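Local coordinates for protein NEQ263 (Nanoarchaeum equitans Kin4-M, PDB 5BN3) that probably binds adenine nucleotides as the NeqB subunit of an unusual two-component ATP synthase core complex, in which it assembles with NeqA, at residues V120-L125 and I342-Y347; G127-I132 and E264-T269. All blocks are in the same frame, centred on the assembly; numbering follows the deposited sequence.

Contact 1: residues V120-L125 and I342-Y347; sequences VAHPLL and ILIKSY
A121 puts its single methyl against the helix at L343 and I344, a small example of how apolar side chains join two domains without any hydrogen bond between the segments. The closest touch is A121 CB on I344 CD1, 3.6 Å apart, and the next carbon in, I344 CG1, stands 3.8 Å from A121 CB. L343 reaches the same methyl less closely: its CD2 lies 4.1 Å from A121 CB and also 4.0 Å from V120 CG1. V120 holds that branch anti to its own nitrogen (chi1 178°), which turns CG1 to the helix. Two neighbouring helix residues are thus spread over two neighbouring loop residues, with L343 CD2 shared between V120 and A121.

The imidazole of H122 joins through its NE2-CE1 end. I344 CD1 approaches the ring obliquely, 4.0 Å from H122 NE2, while A121 CB covers one face of the same ring, 3.8 Å above the plane and over its centre. Both ring nitrogens also have hydrogen-bond partners outside the two segments: NE2 bonds L320 O, which probably helps fix the ring's rotation, and in the crystal a glycerol occupies ND1.

The helix 334-356 that supplies L343 and I344 belongs to the C-terminal domain, whereas the loop follows the short helix 116-119 and runs into strand 124-125. F383 of helix 367-384 packs on both V120 and L343, I394 and I401 of helix 394-408 close over V120, and R412 of the alpha chain, a neighbouring subunit, lies against H122 and I344.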
loop_
_atom_site.group_PDB
_atom_site.type_symbol
_atom_site.label_atom_id
_atom_site.label_comp_id
_atom_site.label_asym_id
_atom_site.label_seq_id
_atom_site.Cartn_x
_atom_site.Cartn_y
_atom_site.Cartn_z
ATOM N N VAL B 120 -24.821 30.691 8.688
ATOM C CA VAL B 120 -25.527 30.166 9.856
ATOM C C VAL B 120 -24.654 29.254 10.717
ATOM O O VAL B 120 -24.377 29.559 11.875
ATOM C CB VAL B 120 -26.815 29.416 9.453
ATOM C CG1 VAL B 120 -27.495 28.842 10.679
ATOM C CG2 VAL B 120 -27.760 30.352 8.723
ATOM N N ALA B 121 -24.206 28.143 10.144
ATOM C CA ALA B 121 -23.499 27.131 10.924
ATOM C C ALA B 121 -21.978 27.269 10.901
ATOM O O ALA B 121 -21.309 26.865 11.845
ATOM C CB ALA B 121 -23.905 25.746 10.473
ATOM N N HIS B 122 -21.428 27.830 9.830
ATOM C CA HIS B 122 -19.970 27.899 9.697
ATOM C C HIS B 122 -19.443 29.280 9.309
ATOM O O HIS B 122 -18.693 29.398 8.337
ATOM C CB HIS B 122 -19.496 26.874 8.656
ATOM C CG HIS B 122 -20.135 25.527 8.798
ATOM N ND1 HIS B 122 -19.933 24.714 9.892
ATOM C CD2 HIS B 122 -20.965 24.842 7.972
ATOM C CE1 HIS B 122 -20.614 23.592 9.740
ATOM N NE2 HIS B 122 -21.249 23.646 8.581
ATOM N N PRO B 123 -19.815 30.329 10.070
ATOM C CA PRO B 123 -19.458 31.678 9.619
ATOM C C PRO B 123 -17.959 31.953 9.632
ATOM O O PRO B 123 -17.231 31.432 10.484
ATOM C CB PRO B 123 -20.166 32.586 10.630
ATOM C CG PRO B 123 -20.298 31.755 11.858
ATOM C CD PRO B 123 -20.516 30.349 11.366
ATOM N N LEU B 124 -17.519 32.763 8.672
ATOM C CA LEU B 124 -16.139 33.227 8.586
ATOM C C LEU B 124 -15.954 34.450 9.480
ATOM O O LEU B 124 -16.788 35.359 9.474
ATOM C CB LEU B 124 -15.816 33.590 7.132
ATOM C CG LEU B 124 -14.607 34.479 6.820
ATOM C CD1 LEU B 124 -13.311 33.759 7.124
ATOM C CD2 LEU B 124 -14.625 34.929 5.370
ATOM N N LEU B 125 -14.872 34.472 10.252
ATOM C CA LEU B 125 -14.582 35.608 11.126
ATOM C C LEU B 125 -13.409 36.423 10.591
ATOM O O LEU B 125 -12.550 35.890 9.891
ATOM C CB LEU B 125 -14.293 35.134 12.556
ATOM C CG LEU B 125 -15.477 35.015 13.522
ATOM C CD1 LEU B 125 -16.554 34.109 12.977
ATOM C CD2 LEU B 125 -15.013 34.509 14.877
ATOM N N ILE B 342 -29.564 23.738 15.805
ATOM C CA ILE B 342 -30.780 23.097 15.309
ATOM C C ILE B 342 -30.610 22.647 13.853
ATOM O O ILE B 342 -31.105 21.590 13.463
ATOM C CB ILE B 342 -32.019 24.028 15.481
ATOM C CG1 ILE B 342 -33.129 23.328 16.273
ATOM C CG2 ILE B 342 -32.553 24.515 14.137
ATOM C CD1 ILE B 342 -33.909 22.305 15.466
ATOM N N LEU B 343 -29.887 23.435 13.061
ATOM C CA LEU B 343 -29.681 23.106 11.656
ATOM C C LEU B 343 -28.780 21.887 11.516
ATOM O O LEU B 343 -29.115 20.935 10.812
ATOM C CB LEU B 343 -29.072 24.296 10.911
ATOM C CG LEU B 343 -28.522 24.007 9.512
ATOM C CD1 LEU B 343 -29.649 23.696 8.539
ATOM C CD2 LEU B 343 -27.677 25.167 9.008
ATOM N N ILE B 344 -27.643 21.923 12.201
ATOM C CA ILE B 344 -26.652 20.858 12.108
ATOM C C ILE B 344 -27.184 19.524 12.633
ATOM O O ILE B 344 -27.068 18.494 11.965
ATOM C CB ILE B 344 -25.364 21.233 12.871
ATOM C CG1 ILE B 344 -24.657 22.403 12.181
ATOM C CG2 ILE B 344 -24.432 20.043 12.962
ATOM C CD1 ILE B 344 -24.310 22.131 10.729
ATOM N N LYS B 345 -27.776 19.548 13.822
ATOM C CA LYS B 345 -28.259 18.324 14.459
ATOM C C LYS B 345 -29.433 17.684 13.716
ATOM O O LYS B 345 -29.499 16.463 13.592
ATOM C CB LYS B 345 -28.629 18.590 15.924
ATOM C CG LYS B 345 -27.461 19.061 16.792
ATOM C CD LYS B 345 -26.960 17.962 17.723
ATOM C CE LYS B 345 -25.660 18.360 18.420
ATOM N NZ LYS B 345 -25.791 19.578 19.265
ATOM N N SER B 346 -30.353 18.506 13.221
ATOM C CA SER B 346 -31.522 17.997 12.507
ATOM C C SER B 346 -31.172 17.481 11.111
ATOM O O SER B 346 -31.752 16.501 10.645
ATOM C CB SER B 346 -32.610 19.068 12.411
ATOM O OG SER B 346 -32.945 19.573 13.690
ATOM N N TYR B 347 -30.230 18.147 10.447
ATOM C CA TYR B 347 -29.768 17.717 9.129
ATOM C C TYR B 347 -29.069 16.367 9.242
ATOM O O TYR B 347 -29.289 15.475 8.424
ATOM C CB TYR B 347 -28.824 18.766 8.523
ATOM C CG TYR B 347 -28.383 18.468 7.106
ATOM C CD1 TYR B 347 -29.310 18.329 6.085
ATOM C CD2 TYR B 347 -27.037 18.349 6.787
ATOM C CE1 TYR B 347 -28.914 18.063 4.790
ATOM C CE2 TYR B 347 -26.631 18.083 5.490
ATOM C CZ TYR B 347 -27.576 17.941 4.497
ATOM O OH TYR B 347 -27.187 17.677 3.206
#

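Contact 2: residues G127-I132 and E264-T269; sequences GQKIAI and ERSGLT
The run of chain that leads into strand 131-134 of the P-loop nucleotide-binding domain meets E264-T269 through G127 and K129, and it illustrates how a buried lysine is paid for by carboxylates and ordered water. K129 NZ forms a salt bridge with E264 OE1 at 2.9 Å. The side chain of K129 runs out nearly straight until a bend at chi4 (-69°) turns the ammonium toward two waters and leaves E264 OE1 alongside the CE-NZ bond, which is why the hydrogen bond within the salt bridge is weak. On the way its methylene chain passes the hydroxyl of S266, with K129 CD 3.6 Å from S266 OG.

The two waters complete the link. The first gives a hydrogen to E264 OE2 at 3.0 Å and accepts a weak bond from K129 NZ, so it spans the ammonium and the second carboxylate oxygen. The second accepts from K129 NZ at 3.0 Å and donates to S266 OG at 2.9 Å. That hydroxyl is also bonded to Y263 O, and the ammonium has a second salt bridge, to E300 OE2. Flanked by two carboxylates, K129 probably stays charged despite its burial.

At the G127-G267 end, backbone meets backbone. G267 CA directs a C-H to G127 O, 3.0 Å away with 150° at the hydrogen, and because G127 has no side chain its backbone can come this close to G267 and L268.

Backbone bonds from Q128 and I130 to L276 and from K129 to E300 carry this lead-in between its neighbours in the sheet. Strand 131-134, parallel to both 273-281 and 301-304 and followed by helix 140-151, has the arrangement characteristic of the P-loop NTPase core.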
loop_
_atom_site.group_PDB
_atom_site.type_symbol
_atom_site.label_atom_id
_atom_site.label_comp_id
_atom_site.label_asym_id
_atom_site.label_seq_id
_atom_site.Cartn_x
_atom_site.Cartn_y
_atom_site.Cartn_z
ATOM N N GLY B 127 -9.980 37.877 10.243
ATOM C CA GLY B 127 -8.688 37.437 10.733
ATOM C C GLY B 127 -8.561 35.926 10.741
ATOM O O GLY B 127 -7.502 35.383 11.046
ATOM N N GLN B 128 -9.643 35.237 10.399
ATOM C CA GLN B 128 -9.627 33.777 10.387
ATOM C C GLN B 128 -8.944 33.241 9.130
ATOM O O GLN B 128 -8.943 33.890 8.078
ATOM C CB GLN B 128 -11.058 33.231 10.484
ATOM C CG GLN B 128 -11.168 31.732 10.745
ATOM C CD GLN B 128 -12.601 31.286 10.993
ATOM O OE1 GLN B 128 -13.532 32.090 10.933
ATOM N NE2 GLN B 128 -12.782 30.002 11.277
ATOM N N LYS B 129 -8.334 32.067 9.256
ATOM C CA LYS B 129 -7.855 31.337 8.094
ATOM C C LYS B 129 -8.736 30.104 7.918
ATOM O O LYS B 129 -8.862 29.279 8.827
ATOM C CB LYS B 129 -6.377 30.949 8.250
ATOM C CG LYS B 129 -6.036 30.280 9.574
ATOM C CD LYS B 129 -4.581 29.858 9.623
ATOM C CE LYS B 129 -4.284 29.071 10.883
ATOM N NZ LYS B 129 -4.353 29.899 12.114
ATOM N N ILE B 130 -9.370 29.995 6.758
ATOM C CA ILE B 130 -10.263 28.875 6.495
ATOM C C ILE B 130 -10.178 28.440 5.035
ATOM O O ILE B 130 -10.235 29.266 4.126
ATOM C CB ILE B 130 -11.717 29.208 6.908
ATOM C CG1 ILE B 130 -12.666 28.073 6.532
ATOM C CG2 ILE B 130 -12.169 30.499 6.269
ATOM C CD1 ILE B 130 -13.892 28.011 7.421
ATOM N N ALA B 131 -10.020 27.138 4.817
ATOM C CA ALA B 131 -9.787 26.619 3.476
ATOM C C ALA B 131 -11.071 26.199 2.773
ATOM O O ALA B 131 -12.085 25.928 3.414
ATOM C CB ALA B 131 -8.820 25.456 3.529
ATOM N N ILE B 132 -11.020 26.152 1.446
ATOM C CA ILE B 132 -12.064 25.505 0.665
ATOM C C ILE B 132 -11.470 24.233 0.058
ATOM O O ILE B 132 -10.474 24.295 -0.665
ATOM C CB ILE B 132 -12.594 26.423 -0.459
ATOM C CG1 ILE B 132 -13.194 27.705 0.128
ATOM C CG2 ILE B 132 -13.641 25.698 -1.299
ATOM C CD1 ILE B 132 -13.586 28.727 -0.922
ATOM N N GLU B 264 -0.181 30.431 8.652
ATOM C CA GLU B 264 -0.123 31.149 9.929
ATOM C C GLU B 264 0.261 32.620 9.782
ATOM O O GLU B 264 0.275 33.365 10.764
ATOM C CB GLU B 264 0.824 30.444 10.906
ATOM C CG GLU B 264 0.280 29.128 11.450
ATOM C CD GLU B 264 -0.739 29.321 12.563
ATOM O OE1 GLU B 264 -1.758 28.597 12.570
ATOM O OE2 GLU B 264 -0.518 30.179 13.444
ATOM N N ARG B 265 0.573 33.036 8.558
ATOM C CA ARG B 265 0.794 34.452 8.278
ATOM C C ARG B 265 -0.553 35.101 7.988
ATOM O O ARG B 265 -0.794 35.638 6.904
ATOM C CB ARG B 265 1.766 34.639 7.110
ATOM C CG ARG B 265 3.183 34.162 7.422
ATOM C CD ARG B 265 4.094 34.258 6.210
ATOM N NE ARG B 265 4.551 35.624 5.952
ATOM C CZ ARG B 265 5.328 35.972 4.931
ATOM N NH1 ARG B 265 5.734 35.056 4.063
ATOM N NH2 ARG B 265 5.695 37.234 4.774
ATOM N N SER B 266 -1.428 35.031 8.984
ATOM C CA SER B 266 -2.782 35.545 8.899
ATOM C C SER B 266 -3.197 35.877 10.317
ATOM O O SER B 266 -2.460 35.593 11.263
ATOM C CB SER B 266 -3.712 34.471 8.345
ATOM O OG SER B 266 -3.686 33.319 9.173
ATOM N N GLY B 267 -4.374 36.468 10.477
ATOM C CA GLY B 267 -4.886 36.688 11.811
ATOM C C GLY B 267 -5.313 38.104 12.122
ATOM O O GLY B 267 -5.418 38.959 11.236
ATOM N N LEU B 268 -5.555 38.344 13.404
ATOM C CA LEU B 268 -6.081 39.616 13.862
ATOM C C LEU B 268 -5.164 40.224 14.913
ATOM O O LEU B 268 -4.639 39.521 15.781
ATOM C CB LEU B 268 -7.485 39.417 14.438
ATOM C CG LEU B 268 -8.200 40.619 15.051
ATOM C CD1 LEU B 268 -8.531 41.631 13.979
ATOM C CD2 LEU B 268 -9.465 40.167 15.763
ATOM N N THR B 269 -4.967 41.533 14.815
ATOM C CA THR B 269 -4.204 42.279 15.806
ATOM C C THR B 269 -4.996 43.549 16.109
ATOM O O THR B 269 -6.053 43.767 15.519
ATOM C CB THR B 269 -2.783 42.606 15.291
ATOM O OG1 THR B 269 -1.912 42.885 16.393
ATOM C CG2 THR B 269 -2.808 43.796 14.347
HETATM O O HOH W 1 -3.061 31.218 14.527
HETATM O O HOH W 2 -3.842 32.901 12.032
#

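Both contacts are buried, yet they do different work in the fold. Contact 1 crosses between domains, bringing a loop of the nucleotide-binding domain onto a C-terminal helix, and it is almost wholly apolar. Contact 2 stays within the nucleotide-binding domain, where the lead-in to strand 131-134 of the central sheet meets the short strand 267-268, and depends on charge, bound water and close glycine backbone. The first segments of the two follow closely in the chain and touch each other, L124 CD1 packing on I130 CG2 at 3.6 Å, although the contact centres lie about 20 Å apart. Segments 120-125 and 127-132 thus form one path from the domain boundary into the sheet.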